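Local atomic coordinates of uncharacterized ACR, COG1565 superfamily (Burkholderia thailandensis, PDB entry 4F3N), a protein that is of unknown function but probably acts as an S-adenosylmethionine-dependent methyltransferase, perhaps modifying protein arginines. Residues A180-T185 against V197-A202; A153-A158 against D167-V172. All coordinates share one frame; numbering follows the deposited sequence.

Contact 1: A180-T185 against V197-A202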
ATOM      1  N   ALA A 180      -9.700 -16.885   1.812  1.00 15.48           N
ATOM      2  CA  ALA A 180     -11.051 -17.419   1.658  1.00 16.12           C
ATOM      3  C   ALA A 180     -11.952 -16.474   0.885  1.00 16.69           C
ATOM      4  O   ALA A 180     -12.632 -16.902  -0.047  1.00 17.11           O
ATOM      5  CB  ALA A 180     -11.695 -17.767   3.045  1.00 16.76           C
ATOM      6  N   ARG A 181     -11.961 -15.198   1.259  1.00 17.78           N
ATOM      7  CA  ARG A 181     -12.780 -14.240   0.534  1.00 18.55           C
ATOM      8  C   ARG A 181     -12.284 -14.025  -0.899  1.00 16.89           C
ATOM      9  O   ARG A 181     -13.099 -13.903  -1.823  1.00 16.28           O
ATOM     10  CB  ARG A 181     -12.900 -12.901   1.276  1.00 21.12           C
ATOM     11  CG  ARG A 181     -13.883 -11.938   0.605  1.00 24.37           C
ATOM     12  CD  ARG A 181     -15.029 -11.527   1.519  1.00 29.59           C
ATOM     13  NE  ARG A 181     -15.722 -10.333   1.019  1.00 32.54           N
ATOM     14  CZ  ARG A 181     -15.633  -9.093   1.529  1.00 35.39           C
ATOM     15  NH1 ARG A 181     -14.853  -8.821   2.582  1.00 37.73           N
ATOM     16  NH2 ARG A 181     -16.328  -8.096   0.959  1.00 35.05           N
ATOM     17  N   GLN A 182     -10.961 -13.994  -1.094  1.00 15.11           N
ATOM     18  CA  GLN A 182     -10.391 -13.850  -2.425  1.00 13.48           C
ATOM     19  C   GLN A 182     -10.837 -14.991  -3.363  1.00 13.72           C
ATOM     20  O   GLN A 182     -11.228 -14.760  -4.510  1.00 13.11           O
ATOM     21  CB  GLN A 182      -8.857 -13.821  -2.353  1.00 13.24           C
ATOM     22  CG  GLN A 182      -8.335 -12.581  -1.644  1.00 12.88           C
ATOM     23  CD  GLN A 182      -6.879 -12.646  -1.248  1.00 12.82           C
ATOM     24  OE1 GLN A 182      -6.228 -13.700  -1.354  1.00 13.56           O
ATOM     25  NE2 GLN A 182      -6.341 -11.503  -0.765  1.00 13.06           N
ATOM     26  N   ARG A 183     -10.809 -16.217  -2.848  1.00 13.31           N
ATOM     27  CA  ARG A 183     -11.210 -17.397  -3.603  1.00 14.16           C
ATOM     28  C   ARG A 183     -12.679 -17.303  -4.004  1.00 14.72           C
ATOM     29  O   ARG A 183     -13.035 -17.618  -5.116  1.00 14.11           O
ATOM     30  CB  ARG A 183     -10.970 -18.647  -2.732  1.00 14.46           C
ATOM     31  CG  ARG A 183     -11.457 -19.945  -3.323  1.00 15.69           C
ATOM     32  CD  ARG A 183     -10.956 -21.080  -2.430  1.00 16.46           C
ATOM     33  NE  ARG A 183     -11.333 -22.359  -2.971  1.00 17.59           N
ATOM     34  CZ  ARG A 183     -12.399 -23.041  -2.574  1.00 17.98           C
ATOM     35  NH1 ARG A 183     -13.157 -22.579  -1.583  1.00 18.77           N
ATOM     36  NH2 ARG A 183     -12.676 -24.205  -3.127  1.00 19.14           N
ATOM     37  N   GLU A 184     -13.515 -16.823  -3.088  1.00 16.32           N
ATOM     38  CA  GLU A 184     -14.940 -16.613  -3.358  1.00 18.62           C
ATOM     39  C   GLU A 184     -15.157 -15.590  -4.472  1.00 17.97           C
ATOM     40  O   GLU A 184     -15.910 -15.850  -5.398  1.00 16.64           O
ATOM     41  CB  GLU A 184     -15.639 -16.125  -2.086  1.00 21.95           C
ATOM     42  CG  GLU A 184     -17.156 -16.161  -2.172  1.00 25.88           C
ATOM     43  CD  GLU A 184     -17.842 -15.461  -1.007  1.00 30.12           C
ATOM     44  OE1 GLU A 184     -17.154 -14.920  -0.097  1.00 31.53           O
ATOM     45  OE2 GLU A 184     -19.095 -15.419  -1.027  1.00 35.65           O
ATOM     46  N   THR A 185     -14.437 -14.465  -4.384  1.00 16.76           N
ATOM     47  CA  THR A 185     -14.510 -13.374  -5.366  1.00 15.83           C
ATOM     48  C   THR A 185     -14.078 -13.889  -6.746  1.00 15.03           C
ATOM     49  O   THR A 185     -14.750 -13.671  -7.745  1.00 15.85           O
ATOM     50  CB  THR A 185     -13.609 -12.191  -4.950  1.00 15.12           C
ATOM     51  OG1 THR A 185     -14.064 -11.637  -3.712  1.00 14.80           O
ATOM     52  CG2 THR A 185     -13.574 -11.088  -6.007  1.00 14.96           C
ATOM     53  N   VAL A 197      -5.114 -19.475 -10.221  1.00 12.63           N
ATOM     54  CA  VAL A 197      -4.692 -18.730  -9.032  1.00 11.93           C
ATOM     55  C   VAL A 197      -4.114 -19.679  -7.989  1.00 12.29           C
ATOM     56  O   VAL A 197      -4.671 -20.771  -7.744  1.00 12.45           O
ATOM     57  CB  VAL A 197      -5.855 -17.905  -8.447  1.00 11.94           C
ATOM     58  CG1 VAL A 197      -5.412 -17.150  -7.215  1.00 11.09           C
ATOM     59  CG2 VAL A 197      -6.426 -16.947  -9.508  1.00 11.43           C
ATOM     60  N   ARG A 198      -2.979 -19.314  -7.401  1.00 12.09           N
ATOM     61  CA  ARG A 198      -2.419 -20.065  -6.297  1.00 12.87           C
ATOM     62  C   ARG A 198      -2.054 -19.090  -5.204  1.00 12.39           C
ATOM     63  O   ARG A 198      -1.650 -17.933  -5.493  1.00 11.97           O
ATOM     64  CB  ARG A 198      -1.185 -20.860  -6.739  1.00 14.48           C
ATOM     65  CG  ARG A 198      -1.479 -22.003  -7.705  1.00 16.46           C
ATOM     66  CD  ARG A 198      -2.268 -23.108  -7.034  1.00 17.79           C
ATOM     67  NE  ARG A 198      -2.501 -24.228  -7.949  1.00 20.18           N
ATOM     68  CZ  ARG A 198      -3.478 -24.286  -8.851  1.00 21.16           C
ATOM     69  NH1 ARG A 198      -4.345 -23.290  -9.000  1.00 20.65           N
ATOM     70  NH2 ARG A 198      -3.601 -25.376  -9.625  1.00 22.12           N
ATOM     71  N   TRP A 199      -2.186 -19.516  -3.954  1.00 11.17           N
ATOM     72  CA  TRP A 199      -1.854 -18.678  -2.825  1.00 11.37           C
ATOM     73  C   TRP A 199      -0.567 -19.126  -2.151  1.00 12.55           C
ATOM     74  O   TRP A 199      -0.297 -20.324  -2.012  1.00 12.60           O
ATOM     75  CB  TRP A 199      -2.991 -18.720  -1.819  1.00 11.03           C
ATOM     76  CG  TRP A 199      -4.193 -17.902  -2.216  1.00 10.61           C
ATOM     77  CD1 TRP A 199      -4.514 -16.587  -1.815  1.00 10.46           C
ATOM     78  CD2 TRP A 199      -5.286 -18.282  -3.128  1.00 10.27           C
ATOM     79  NE1 TRP A 199      -5.668 -16.182  -2.395  1.00 10.40           N
ATOM     80  CE2 TRP A 199      -6.194 -17.148  -3.175  1.00 10.22           C
ATOM     81  CE3 TRP A 199      -5.600 -19.432  -3.845  1.00 10.48           C
ATOM     82  CZ2 TRP A 199      -7.356 -17.168  -3.918  1.00 10.33           C
ATOM     83  CZ3 TRP A 199      -6.765 -19.440  -4.616  1.00 10.64           C
ATOM     84  CH2 TRP A 199      -7.621 -18.316  -4.648  1.00 10.52           C
ATOM     85  N   LEU A 200       0.226 -18.137  -1.756  1.00 13.26           N
ATOM     86  CA  LEU A 200       1.515 -18.343  -1.111  1.00 14.58           C
ATOM     87  C   LEU A 200       1.504 -17.814   0.308  1.00 15.07           C
ATOM     88  O   LEU A 200       0.873 -16.802   0.574  1.00 14.10           O
ATOM     89  CB  LEU A 200       2.579 -17.582  -1.886  1.00 15.13           C
ATOM     90  CG  LEU A 200       2.754 -17.889  -3.359  1.00 16.32           C
ATOM     91  CD1 LEU A 200       3.803 -16.955  -3.925  1.00 17.49           C
ATOM     92  CD2 LEU A 200       3.137 -19.354  -3.586  1.00 17.65           C
ATOM     93  N   ASP A 201       2.257 -18.473   1.193  1.00 15.97           N
ATOM     94  CA  ASP A 201       2.345 -18.064   2.577  1.00 18.47           C
ATOM     95  C   ASP A 201       3.488 -17.043   2.810  1.00 18.79           C
ATOM     96  O   ASP A 201       3.543 -16.403   3.864  1.00 19.19           O
ATOM     97  CB  ASP A 201       2.606 -19.275   3.464  1.00 19.85           C
ATOM     98  CG  ASP A 201       1.463 -20.288   3.414  1.00 21.48           C
ATOM     99  OD1 ASP A 201       0.410 -19.946   2.867  1.00 22.36           O
ATOM    100  OD2 ASP A 201       1.615 -21.411   3.924  1.00 24.64           O
ATOM    101  N   ALA A 202       4.390 -16.926   1.850  1.00 19.08           N
ATOM    102  CA  ALA A 202       5.534 -16.015   1.952  1.00 19.78           C
ATOM    103  C   ALA A 202       6.047 -15.683   0.567  1.00 19.33           C
ATOM    104  O   ALA A 202       5.756 -16.393  -0.380  1.00 19.05           O
ATOM    105  CB  ALA A 202       6.630 -16.653   2.778  1.00 21.16           C
TER
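Gln182 and Trp199 join helix 179-189 to strand 197-200 through one polar bond: the indole NE1 of Trp199 donates to Gln182 OE1 over 2.7 Å, with an N-H...O angle of 151°. The bond lies within the planes of both groups, since OE1 sits at the ring edge and the donor in the carbonyl plane, and amide and indole are only 17° from coplanar. Gln182 CG stands anti to its carbonyl carbon (chi1 -67°) and the chain runs extended from there, bringing the amide to the NE1 edge, the two side chains running in opposite directions. The other end of the amide is also held: Gln182 NE2 donates to the carbonyl oxygens of Gly145 and Gly147. These bonds fix the flip of the amide and couple the tryptophan to the glycine-rich loop, which resembles a Rossmann-type motif. Next along the helix, Arg183 brings backbone and CB atoms to the six-membered ring; its CB is 3.9 Å from Trp199 CH2, while the extended chain leads the guanidinium away. On the strand side, Val197 CG1 lies against one face of the indole, 3.6 Å above its plane and offset toward the rim. The contact belongs to the beta-alpha-beta unit of strand 168-172, helix 179-189 and strand 197-200, the last being an outermost strand of the seven-stranded sheet; Trp199 also touches Ile171 on the neighbouring strand and Leu186 on the helix.

Contact 2: A153-A158 against D167-V172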
ATOM      1  N   ALA A 153      -9.233 -10.631  -9.894  1.00  8.87           N
ATOM      2  CA  ALA A 153     -10.267 -11.084 -10.828  1.00  8.96           C
ATOM      3  C   ALA A 153     -10.281 -10.199 -12.076  1.00  9.17           C
ATOM      4  O   ALA A 153     -10.334 -10.704 -13.221  1.00  9.71           O
ATOM      5  CB  ALA A 153     -11.626 -11.115 -10.159  1.00  9.65           C
ATOM      6  N   GLY A 154     -10.151  -8.878 -11.867  1.00  9.01           N
ATOM      7  CA  GLY A 154     -10.154  -7.918 -12.959  1.00  9.43           C
ATOM      8  C   GLY A 154      -8.941  -8.050 -13.846  1.00  9.44           C
ATOM      9  O   GLY A 154      -9.055  -7.938 -15.080  1.00 10.45           O
ATOM     10  N   LEU A 155      -7.773  -8.245 -13.243  1.00  9.44           N
ATOM     11  CA  LEU A 155      -6.516  -8.261 -14.003  1.00  9.97           C
ATOM     12  C   LEU A 155      -6.416  -9.589 -14.787  1.00 10.25           C
ATOM     13  O   LEU A 155      -6.029  -9.634 -15.964  1.00  9.56           O
ATOM     14  CB  LEU A 155      -5.345  -8.076 -13.047  1.00 10.73           C
ATOM     15  CG  LEU A 155      -3.987  -7.685 -13.575  1.00 12.10           C
ATOM     16  CD1 LEU A 155      -4.025  -6.477 -14.525  1.00 11.64           C
ATOM     17  CD2 LEU A 155      -3.080  -7.331 -12.358  1.00 11.62           C
ATOM     18  N   LEU A 156      -6.835 -10.656 -14.142  1.00 10.38           N
ATOM     19  CA  LEU A 156      -6.849 -11.963 -14.801  1.00 12.11           C
ATOM     20  C   LEU A 156      -7.746 -11.923 -16.039  1.00 11.75           C
ATOM     21  O   LEU A 156      -7.368 -12.358 -17.150  1.00 11.43           O
ATOM     22  CB  LEU A 156      -7.387 -13.034 -13.837  1.00 13.49           C
ATOM     23  CG  LEU A 156      -6.394 -13.849 -13.075  1.00 15.24           C
ATOM     24  CD1 LEU A 156      -7.131 -14.788 -12.135  1.00 16.47           C
ATOM     25  CD2 LEU A 156      -5.538 -14.662 -14.076  1.00 14.81           C
ATOM     26  N   THR A 157      -8.962 -11.426 -15.838  1.00 11.31           N
ATOM     27  CA  THR A 157      -9.933 -11.345 -16.910  1.00 12.19           C
ATOM     28  C   THR A 157      -9.472 -10.426 -18.054  1.00 10.80           C
ATOM     29  O   THR A 157      -9.526 -10.764 -19.277  1.00 10.00           O
ATOM     30  CB  THR A 157     -11.300 -10.881 -16.348  1.00 13.00           C
ATOM     31  OG1 THR A 157     -11.772 -11.887 -15.448  1.00 16.53           O
ATOM     32  CG2 THR A 157     -12.341 -10.773 -17.450  1.00 15.56           C
ATOM     33  N   ALA A 158      -8.923  -9.294 -17.672  1.00  9.73           N
ATOM     34  CA  ALA A 158      -8.516  -8.317 -18.672  1.00  9.33           C
ATOM     35  C   ALA A 158      -7.310  -8.814 -19.454  1.00  9.01           C
ATOM     36  O   ALA A 158      -7.250  -8.615 -20.689  1.00  9.04           O
ATOM     37  CB  ALA A 158      -8.243  -6.954 -18.043  1.00  9.22           C
ATOM     38  N   ASP A 167       0.803 -18.587 -16.737  1.00 15.16           N
ATOM     39  CA  ASP A 167       1.095 -19.876 -16.121  1.00 16.42           C
ATOM     40  C   ASP A 167       0.543 -19.945 -14.682  1.00 15.54           C
ATOM     41  O   ASP A 167       0.107 -21.011 -14.215  1.00 15.92           O
ATOM     42  CB  ASP A 167       2.577 -20.162 -16.135  1.00 18.66           C
ATOM     43  CG  ASP A 167       3.161 -20.291 -17.551  1.00 22.11           C
ATOM     44  OD1 ASP A 167       2.413 -20.628 -18.502  1.00 24.90           O
ATOM     45  OD2 ASP A 167       4.402 -20.084 -17.691  1.00 24.46           O
ATOM     46  N   GLU A 168       0.512 -18.814 -14.000  1.00 14.00           N
ATOM     47  CA  GLU A 168      -0.044 -18.731 -12.644  1.00 13.70           C
ATOM     48  C   GLU A 168      -0.276 -17.239 -12.266  1.00 12.41           C
ATOM     49  O   GLU A 168       0.452 -16.355 -12.694  1.00 12.24           O
ATOM     50  CB  GLU A 168       0.943 -19.349 -11.652  1.00 14.84           C
ATOM     51  CG  GLU A 168       0.511 -19.373 -10.189  1.00 15.58           C
ATOM     52  CD  GLU A 168       1.453 -20.202  -9.327  1.00 18.06           C
ATOM     53  OE1 GLU A 168       1.470 -21.446  -9.468  1.00 20.66           O
ATOM     54  OE2 GLU A 168       2.230 -19.607  -8.582  1.00 19.94           O
ATOM     55  N   TYR A 169      -1.302 -16.996 -11.453  1.00 11.84           N
ATOM     56  CA  TYR A 169      -1.496 -15.702 -10.773  1.00 10.35           C
ATOM     57  C   TYR A 169      -1.346 -16.061  -9.318  1.00 10.16           C
ATOM     58  O   TYR A 169      -2.215 -16.751  -8.770  1.00 10.76           O
ATOM     59  CB  TYR A 169      -2.919 -15.160 -11.060  1.00 10.44           C
ATOM     60  CG  TYR A 169      -3.120 -13.716 -10.603  1.00  9.85           C
ATOM     61  CD1 TYR A 169      -3.195 -13.406  -9.239  1.00 10.00           C
ATOM     62  CD2 TYR A 169      -3.184 -12.667 -11.539  1.00 10.13           C
ATOM     63  CE1 TYR A 169      -3.346 -12.087  -8.819  1.00  9.73           C
ATOM     64  CE2 TYR A 169      -3.336 -11.385 -11.132  1.00  9.67           C
ATOM     65  CZ  TYR A 169      -3.454 -11.099  -9.774  1.00  9.90           C
ATOM     66  OH  TYR A 169      -3.568  -9.764  -9.376  1.00  9.56           O
ATOM     67  N   ALA A 170      -0.226 -15.674  -8.712  1.00  9.76           N
ATOM     68  CA  ALA A 170       0.096 -15.989  -7.325  1.00  9.74           C
ATOM     69  C   ALA A 170      -0.391 -14.878  -6.423  1.00 10.11           C
ATOM     70  O   ALA A 170      -0.196 -13.683  -6.726  1.00 10.33           O
ATOM     71  CB  ALA A 170       1.597 -16.205  -7.122  1.00  9.34           C
ATOM     72  N   ILE A 171      -1.073 -15.241  -5.351  1.00  9.69           N
ATOM     73  CA  ILE A 171      -1.440 -14.238  -4.302  1.00  9.66           C
ATOM     74  C   ILE A 171      -0.681 -14.535  -3.015  1.00 10.23           C
ATOM     75  O   ILE A 171      -0.730 -15.641  -2.512  1.00  9.60           O
ATOM     76  CB  ILE A 171      -2.957 -14.172  -4.012  1.00  9.36           C
ATOM     77  CG1 ILE A 171      -3.721 -13.717  -5.254  1.00  9.22           C
ATOM     78  CG2 ILE A 171      -3.217 -13.294  -2.785  1.00  9.40           C
ATOM     79  CD1 ILE A 171      -5.251 -13.828  -5.193  1.00  9.20           C
ATOM     80  N   VAL A 172       0.034 -13.548  -2.476  1.00 10.55           N
ATOM     81  CA  VAL A 172       0.713 -13.696  -1.200  1.00 11.76           C
ATOM     82  C   VAL A 172      -0.171 -13.218  -0.073  1.00 12.46           C
ATOM     83  O   VAL A 172      -0.443 -12.025   0.036  1.00 12.58           O
ATOM     84  CB  VAL A 172       2.068 -12.933  -1.106  1.00 12.24           C
ATOM     85  CG1 VAL A 172       2.746 -13.222   0.231  1.00 13.35           C
ATOM     86  CG2 VAL A 172       2.975 -13.309  -2.258  1.00 12.02           C
TER
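Leu156 and Tyr169 are the residues whose CA atoms lie nearest across the contact, 7.7 Å apart, a separation bridged by side chains from helix 150-161 and strand 168-172. Within the helical segment the carbonyl oxygen of Ala153 takes two bonds from Thr157, one from its N and one from OG1 at 2.9 Å, the donors arriving from opposite faces of the carbonyl plane. The CB of Tyr169 points to the helix, and with CG anti to the backbone N (chi1 -170°) the CD2 side of the ring comes up against Leu156. Leu156 meets that ring obliquely: CG is 3.7 Å from Tyr169 CD2, and Leu156 CD2 is 4.0 Å from Tyr169 CB. These elements form the second half of the beta-alpha-beta unit 140-144, 150-161, 168-172, as in the Rossmann-like fold of class I methyltransferases, where the helix crosses between two parallel neighbouring strands and packs on the mixed sheet, its strand order 3-2-1-4-5-7-6. Farther out along the tyrosine, Leu155 crosses it at about a right angle and sets CD2 at the ring edge, 3.9 Å from Tyr169 OH and 4.2 Å from Tyr169 CE2. The hydroxyl is satisfied by a hydrogen bond with Glu143 OE1 on strand 140-144. The side chain of Tyr169 is about 8 Å from that of Asn214, a residue seen to bind S-adenosylhomocysteine, which is not bound to this chain.

From the N terminus, contact 2 comes first: 153-158 and 167-172 close a short helix-to-strand loop with eight residues between them. Contact 1 follows in series, 180-185 and 197-202 closing the next such loop across eleven residues, so the two neither nest nor cross. Strand 168-172 ends the earlier beta-alpha-beta unit and begins the later one. Their centres lie 10 Å apart, and backbone pairing links the strands directly: Arg198 O to Ile171 N and Leu200 N to Ile171 O, each 2.8 Å, are probable hydrogen bonds. Packing of Val197 CG2 on Leu156 CD1 (3.5 Å) continues the apolar layer, tying both helices to this margin of the sheet.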